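Local atomic coordinates of sorbitol dehydrogenase (Gluconobacter oxydans, PDB entry 5ITG), a protein that probably oxidises the sugar alcohol D-sorbitol to L-sorbose in an NADP-dependent reaction. Residues P17-F31 against E46-V60. Residues are numbered along the deposited sequence; the frame is centred on the assembly and turned at random.
Sequences PPYDIDGIKPGIVHF and EQILEHAPDWAIVGV
Tyr19 and Leu49 meet with the leucine methyl CD2 lying over one face of the tyrosine ring, 3.9 Å from its centroid, a CH-pi contact. Pro17 CB, from the same segment, lies over the rim of the opposite face. At the ring edge the hydroxyl OH donates to Glu46 OE1, which lies in the ring plane, while the carboxylate itself is turned 88° against the ring; the modelled separation of 2.4 Å between Tyr19 OH and Glu46 OE1 is doubtfully short, and its exact length carries no weight. Glu46 reaches it through a bend at chi2 (84°), and its other oxygen, OE2, accepts from Gly99 N. A phenylalanine at Tyr19 would keep the ring between Pro17 and Leu49 but would probably leave Glu46 OE1 without this donor. Ile24 crosses Leu49 at about a right angle, CG2 packing 3.6 Å from Leu49 CG.

Farther along, strands 26-31 and 56-60 run parallel, their axes 24° apart. A beta bulge shifts the register after Pro26: Ala56 O accepts both Gly27 N (2.8 Å) and Ile28 N (3.2 Å). At the bulge, Ile28 CG1 meets the Trp55 ring edge at CE3; farther on, Phe31 CE1 touches Val60 CG1 at 3.7 Å.

This pair belongs to the parallel core of the Rossmann domain: strand 125-128 flanks 26-31, strand 93-106 flanks 56-61, and helix 111-119 packs over Val29, Val58 and Val60.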
loop_
_atom_site.group_PDB
_atom_site.type_symbol
_atom_site.label_atom_id
_atom_site.label_comp_id
_atom_site.label_asym_id
_atom_site.label_seq_id
_atom_site.Cartn_x
_atom_site.Cartn_y
_atom_site.Cartn_z
ATOM N N PRO A 17 -22.436 9.221 9.093
ATOM C CA PRO A 17 -22.446 9.194 7.630
ATOM C C PRO A 17 -23.176 10.420 7.095
ATOM O O PRO A 17 -24.283 10.721 7.524
ATOM C CB PRO A 17 -23.180 7.896 7.324
ATOM C CG PRO A 17 -22.750 7.012 8.454
ATOM C CD PRO A 17 -22.872 7.928 9.647
ATOM N N PRO A 18 -22.557 11.151 6.157
ATOM C CA PRO A 18 -23.168 12.351 5.574
ATOM C C PRO A 18 -24.188 12.057 4.474
ATOM O O PRO A 18 -24.130 12.644 3.392
ATOM C CB PRO A 18 -21.962 13.113 5.043
ATOM C CG PRO A 18 -21.091 11.997 4.540
ATOM C CD PRO A 18 -21.173 10.983 5.678
ATOM N N TYR A 19 -25.120 11.153 4.756
ATOM C CA TYR A 19 -26.150 10.774 3.792
ATOM C C TYR A 19 -27.170 9.866 4.470
ATOM O O TYR A 19 -26.915 9.337 5.548
ATOM C CB TYR A 19 -25.509 10.046 2.606
ATOM C CG TYR A 19 -24.638 8.882 3.025
ATOM C CD1 TYR A 19 -25.200 7.672 3.428
ATOM C CD2 TYR A 19 -23.251 9.006 3.056
ATOM C CE1 TYR A 19 -24.407 6.616 3.850
ATOM C CE2 TYR A 19 -22.444 7.955 3.479
ATOM C CZ TYR A 19 -23.030 6.765 3.873
ATOM O OH TYR A 19 -22.241 5.724 4.286
ATOM N N ASP A 20 -28.330 9.690 3.843
ATOM C CA ASP A 20 -29.356 8.829 4.410
ATOM C C ASP A 20 -28.901 7.388 4.201
ATOM O O ASP A 20 -28.880 6.896 3.073
ATOM C CB ASP A 20 -30.695 9.053 3.705
ATOM C CG ASP A 20 -31.862 8.454 4.468
ATOM O OD1 ASP A 20 -31.691 7.365 5.061
ATOM O OD2 ASP A 20 -32.953 9.066 4.463
ATOM N N ILE A 21 -28.538 6.714 5.288
ATOM C CA ILE A 21 -28.062 5.340 5.207
ATOM C C ILE A 21 -29.102 4.392 4.603
ATOM O O ILE A 21 -28.756 3.343 4.058
ATOM C CB ILE A 21 -27.643 4.817 6.602
ATOM C CG1 ILE A 21 -27.055 3.408 6.480
ATOM C CG2 ILE A 21 -28.840 4.822 7.546
ATOM C CD1 ILE A 21 -26.764 2.745 7.809
ATOM N N ASP A 22 -30.374 4.766 4.690
ATOM C CA ASP A 22 -31.443 3.929 4.152
ATOM C C ASP A 22 -31.622 4.104 2.649
ATOM O O ASP A 22 -32.248 3.273 1.993
ATOM C CB ASP A 22 -32.770 4.243 4.850
ATOM C CG ASP A 22 -32.687 4.093 6.355
ATOM O OD1 ASP A 22 -32.286 3.003 6.826
ATOM O OD2 ASP A 22 -33.030 5.064 7.065
ATOM N N GLY A 23 -31.069 5.182 2.104
ATOM C CA GLY A 23 -31.211 5.437 0.683
ATOM C C GLY A 23 -30.146 4.864 -0.234
ATOM O O GLY A 23 -30.357 4.778 -1.443
ATOM N N ILE A 24 -29.007 4.461 0.318
ATOM C CA ILE A 24 -27.942 3.924 -0.516
ATOM C C ILE A 24 -28.157 2.467 -0.916
ATOM O O ILE A 24 -28.705 1.672 -0.151
ATOM C CB ILE A 24 -26.558 4.074 0.174
ATOM C CG1 ILE A 24 -26.501 3.244 1.460
ATOM C CG2 ILE A 24 -26.309 5.539 0.491
ATOM C CD1 ILE A 24 -25.150 3.293 2.163
ATOM N N LYS A 25 -27.726 2.137 -2.131
ATOM C CA LYS A 25 -27.842 0.787 -2.675
ATOM C C LYS A 25 -26.479 0.287 -3.167
ATOM O O LYS A 25 -25.660 1.070 -3.653
ATOM C CB LYS A 25 -28.847 0.779 -3.831
ATOM C CG LYS A 25 -30.270 1.142 -3.411
ATOM C CD LYS A 25 -31.196 1.253 -4.613
ATOM C CE LYS A 25 -32.657 1.406 -4.181
ATOM N NZ LYS A 25 -32.906 2.633 -3.368
ATOM N N PRO A 26 -26.228 -1.028 -3.061
ATOM C CA PRO A 26 -24.974 -1.677 -3.476
ATOM C C PRO A 26 -24.570 -1.486 -4.943
ATOM O O PRO A 26 -25.375 -1.680 -5.857
ATOM C CB PRO A 26 -25.220 -3.149 -3.146
ATOM C CG PRO A 26 -26.192 -3.088 -2.001
ATOM C CD PRO A 26 -27.147 -2.015 -2.463
ATOM N N GLY A 27 -23.308 -1.111 -5.155
ATOM C CA GLY A 27 -22.793 -0.920 -6.498
ATOM C C GLY A 27 -21.410 -1.534 -6.637
ATOM O O GLY A 27 -20.875 -1.670 -7.742
ATOM N N ILE A 28 -20.836 -1.913 -5.499
ATOM C CA ILE A 28 -19.499 -2.498 -5.448
ATOM C C ILE A 28 -19.460 -3.716 -4.529
ATOM O O ILE A 28 -20.071 -3.714 -3.456
ATOM C CB ILE A 28 -18.470 -1.483 -4.868
ATOM C CG1 ILE A 28 -18.496 -0.185 -5.670
ATOM C CG2 ILE A 28 -17.064 -2.094 -4.870
ATOM C CD1 ILE A 28 -17.789 0.962 -4.966
ATOM N N VAL A 29 -18.752 -4.752 -4.958
ATOM C CA VAL A 29 -18.558 -5.934 -4.127
ATOM C C VAL A 29 -17.062 -5.928 -3.843
ATOM O O VAL A 29 -16.255 -5.828 -4.770
ATOM C CB VAL A 29 -18.932 -7.235 -4.857
ATOM C CG1 VAL A 29 -18.354 -8.437 -4.105
ATOM C CG2 VAL A 29 -20.440 -7.359 -4.943
ATOM N N HIS A 30 -16.691 -6.016 -2.570
ATOM C CA HIS A 30 -15.278 -6.001 -2.195
ATOM C C HIS A 30 -14.809 -7.287 -1.535
ATOM O O HIS A 30 -15.403 -7.743 -0.560
ATOM C CB HIS A 30 -14.993 -4.848 -1.231
ATOM C CG HIS A 30 -13.554 -4.737 -0.843
ATOM N ND1 HIS A 30 -12.609 -4.150 -1.658
ATOM C CD2 HIS A 30 -12.886 -5.186 0.245
ATOM C CE1 HIS A 30 -11.420 -4.247 -1.089
ATOM N NE2 HIS A 30 -11.561 -4.873 0.066
ATOM N N PHE A 31 -13.723 -7.848 -2.059
ATOM C CA PHE A 31 -13.133 -9.069 -1.518
ATOM C C PHE A 31 -11.972 -8.715 -0.588
ATOM O O PHE A 31 -11.048 -8.013 -0.983
ATOM C CB PHE A 31 -12.616 -9.955 -2.655
ATOM C CG PHE A 31 -13.687 -10.775 -3.328
ATOM C CD1 PHE A 31 -14.139 -11.957 -2.748
ATOM C CD2 PHE A 31 -14.243 -10.366 -4.537
ATOM C CE1 PHE A 31 -15.131 -12.727 -3.361
ATOM C CE2 PHE A 31 -15.239 -11.129 -5.161
ATOM C CZ PHE A 31 -15.683 -12.313 -4.569
ATOM N N GLU A 46 -17.500 6.767 0.843
ATOM C CA GLU A 46 -18.318 7.408 1.866
ATOM C C GLU A 46 -18.575 8.878 1.532
ATOM O O GLU A 46 -19.626 9.427 1.871
ATOM C CB GLU A 46 -17.614 7.316 3.225
ATOM C CG GLU A 46 -18.389 7.920 4.385
ATOM C CD GLU A 46 -19.402 6.957 4.968
ATOM O OE1 GLU A 46 -19.852 6.053 4.234
ATOM O OE2 GLU A 46 -19.755 7.107 6.156
ATOM N N GLN A 47 -17.614 9.503 0.856
ATOM C CA GLN A 47 -17.710 10.916 0.502
ATOM C C GLN A 47 -18.439 11.242 -0.799
ATOM O O GLN A 47 -18.632 12.410 -1.117
ATOM C CB GLN A 47 -16.311 11.524 0.464
ATOM C CG GLN A 47 -15.562 11.396 1.780
ATOM C CD GLN A 47 -14.096 11.744 1.639
ATOM O OE1 GLN A 47 -13.741 12.894 1.370
ATOM N NE2 GLN A 47 -13.229 10.744 1.809
ATOM N N ILE A 48 -18.837 10.228 -1.559
ATOM C CA ILE A 48 -19.567 10.478 -2.800
ATOM C C ILE A 48 -20.946 9.825 -2.770
ATOM O O ILE A 48 -21.716 9.936 -3.722
ATOM C CB ILE A 48 -18.781 9.968 -4.040
ATOM C CG1 ILE A 48 -18.371 8.506 -3.855
ATOM C CG2 ILE A 48 -17.553 10.839 -4.271
ATOM C CD1 ILE A 48 -19.517 7.516 -3.958
ATOM N N LEU A 49 -21.256 9.151 -1.666
ATOM C CA LEU A 49 -22.535 8.469 -1.515
ATOM C C LEU A 49 -23.699 9.461 -1.436
ATOM O O LEU A 49 -24.845 9.118 -1.731
ATOM C CB LEU A 49 -22.497 7.593 -0.261
ATOM C CG LEU A 49 -22.866 6.115 -0.417
ATOM C CD1 LEU A 49 -22.243 5.535 -1.676
ATOM C CD2 LEU A 49 -22.393 5.352 0.812
ATOM N N GLU A 50 -23.398 10.690 -1.032
ATOM C CA GLU A 50 -24.416 11.728 -0.931
ATOM C C GLU A 50 -24.695 12.291 -2.321
ATOM O O GLU A 50 -25.646 13.044 -2.516
ATOM C CB GLU A 50 -23.933 12.850 -0.010
ATOM C CG GLU A 50 -22.676 13.542 -0.507
ATOM C CD GLU A 50 -22.167 14.590 0.462
ATOM O OE1 GLU A 50 -22.944 15.514 0.795
ATOM O OE2 GLU A 50 -20.993 14.490 0.887
ATOM N N HIS A 51 -23.857 11.915 -3.283
ATOM C CA HIS A 51 -23.988 12.371 -4.664
ATOM C C HIS A 51 -24.573 11.268 -5.536
ATOM O O HIS A 51 -25.461 11.505 -6.357
ATOM C CB HIS A 51 -22.614 12.760 -5.211
ATOM C CG HIS A 51 -21.952 13.864 -4.450
ATOM N ND1 HIS A 51 -20.585 14.037 -4.428
ATOM C CD2 HIS A 51 -22.471 14.859 -3.690
ATOM C CE1 HIS A 51 -20.289 15.090 -3.686
ATOM N NE2 HIS A 51 -21.415 15.607 -3.227
ATOM N N ALA A 52 -24.047 10.061 -5.355
ATOM C CA ALA A 52 -24.480 8.893 -6.104
ATOM C C ALA A 52 -24.655 7.768 -5.092
ATOM O O ALA A 52 -23.733 6.998 -4.835
ATOM C CB ALA A 52 -23.427 8.520 -7.133
ATOM N N PRO A 53 -25.856 7.659 -4.509
ATOM C CA PRO A 53 -26.196 6.645 -3.509
ATOM C C PRO A 53 -26.197 5.188 -3.963
ATOM O O PRO A 53 -26.387 4.293 -3.146
ATOM C CB PRO A 53 -27.574 7.094 -3.035
ATOM C CG PRO A 53 -28.173 7.647 -4.289
ATOM C CD PRO A 53 -27.039 8.470 -4.853
ATOM N N ASP A 54 -25.980 4.938 -5.249
ATOM C CA ASP A 54 -25.990 3.561 -5.735
ATOM C C ASP A 54 -24.626 2.888 -5.732
ATOM O O ASP A 54 -24.378 1.962 -6.503
ATOM C CB ASP A 54 -26.598 3.501 -7.140
ATOM C CG ASP A 54 -28.091 3.775 -7.139
ATOM O OD1 ASP A 54 -28.818 3.095 -6.385
ATOM O OD2 ASP A 54 -28.540 4.665 -7.889
ATOM N N TRP A 55 -23.749 3.336 -4.842
ATOM C CA TRP A 55 -22.418 2.759 -4.772
ATOM C C TRP A 55 -22.052 2.184 -3.415
ATOM O O TRP A 55 -20.884 2.215 -3.014
ATOM C CB TRP A 55 -21.386 3.798 -5.203
ATOM C CG TRP A 55 -21.541 4.186 -6.646
ATOM C CD1 TRP A 55 -22.081 5.341 -7.136
ATOM C CD2 TRP A 55 -21.155 3.409 -7.784
ATOM N NE1 TRP A 55 -22.051 5.333 -8.510
ATOM C CE2 TRP A 55 -21.488 4.158 -8.934
ATOM C CE3 TRP A 55 -20.558 2.151 -7.943
ATOM C CZ2 TRP A 55 -21.242 3.690 -10.230
ATOM C CZ3 TRP A 55 -20.310 1.688 -9.230
ATOM C CH2 TRP A 55 -20.653 2.457 -10.359
ATOM N N ALA A 56 -23.047 1.659 -2.706
ATOM C CA ALA A 56 -22.800 1.050 -1.406
ATOM C C ALA A 56 -21.890 -0.134 -1.663
ATOM O O ALA A 56 -21.808 -0.619 -2.792
ATOM C CB ALA A 56 -24.107 0.578 -0.774
ATOM N N ILE A 57 -21.218 -0.613 -0.624
ATOM C CA ILE A 57 -20.297 -1.733 -0.782
ATOM C C ILE A 57 -20.748 -2.999 -0.058
ATOM O O ILE A 57 -21.154 -2.948 1.094
ATOM C CB ILE A 57 -18.884 -1.371 -0.249
ATOM C CG1 ILE A 57 -18.343 -0.128 -0.965
ATOM C CG2 ILE A 57 -17.935 -2.533 -0.467
ATOM C CD1 ILE A 57 -17.071 0.436 -0.320
ATOM N N VAL A 58 -20.669 -4.132 -0.748
ATOM C CA VAL A 58 -21.010 -5.420 -0.155
ATOM C C VAL A 58 -19.665 -6.108 0.057
ATOM O O VAL A 58 -18.977 -6.425 -0.909
ATOM C CB VAL A 58 -21.859 -6.295 -1.105
ATOM C CG1 VAL A 58 -22.130 -7.641 -0.455
ATOM C CG2 VAL A 58 -23.165 -5.594 -1.444
ATOM N N GLY A 59 -19.287 -6.327 1.311
ATOM C CA GLY A 59 -18.007 -6.958 1.584
ATOM C C GLY A 59 -18.052 -8.472 1.632
ATOM O O GLY A 59 -19.034 -9.059 2.090
ATOM N N VAL A 60 -16.984 -9.111 1.164
ATOM C CA VAL A 60 -16.911 -10.565 1.160
ATOM C C VAL A 60 -15.590 -11.085 1.715
ATOM O O VAL A 60 -14.513 -10.675 1.279
ATOM C CB VAL A 60 -17.081 -11.137 -0.270
ATOM C CG1 VAL A 60 -17.053 -12.660 -0.227
ATOM C CG2 VAL A 60 -18.380 -10.649 -0.876
#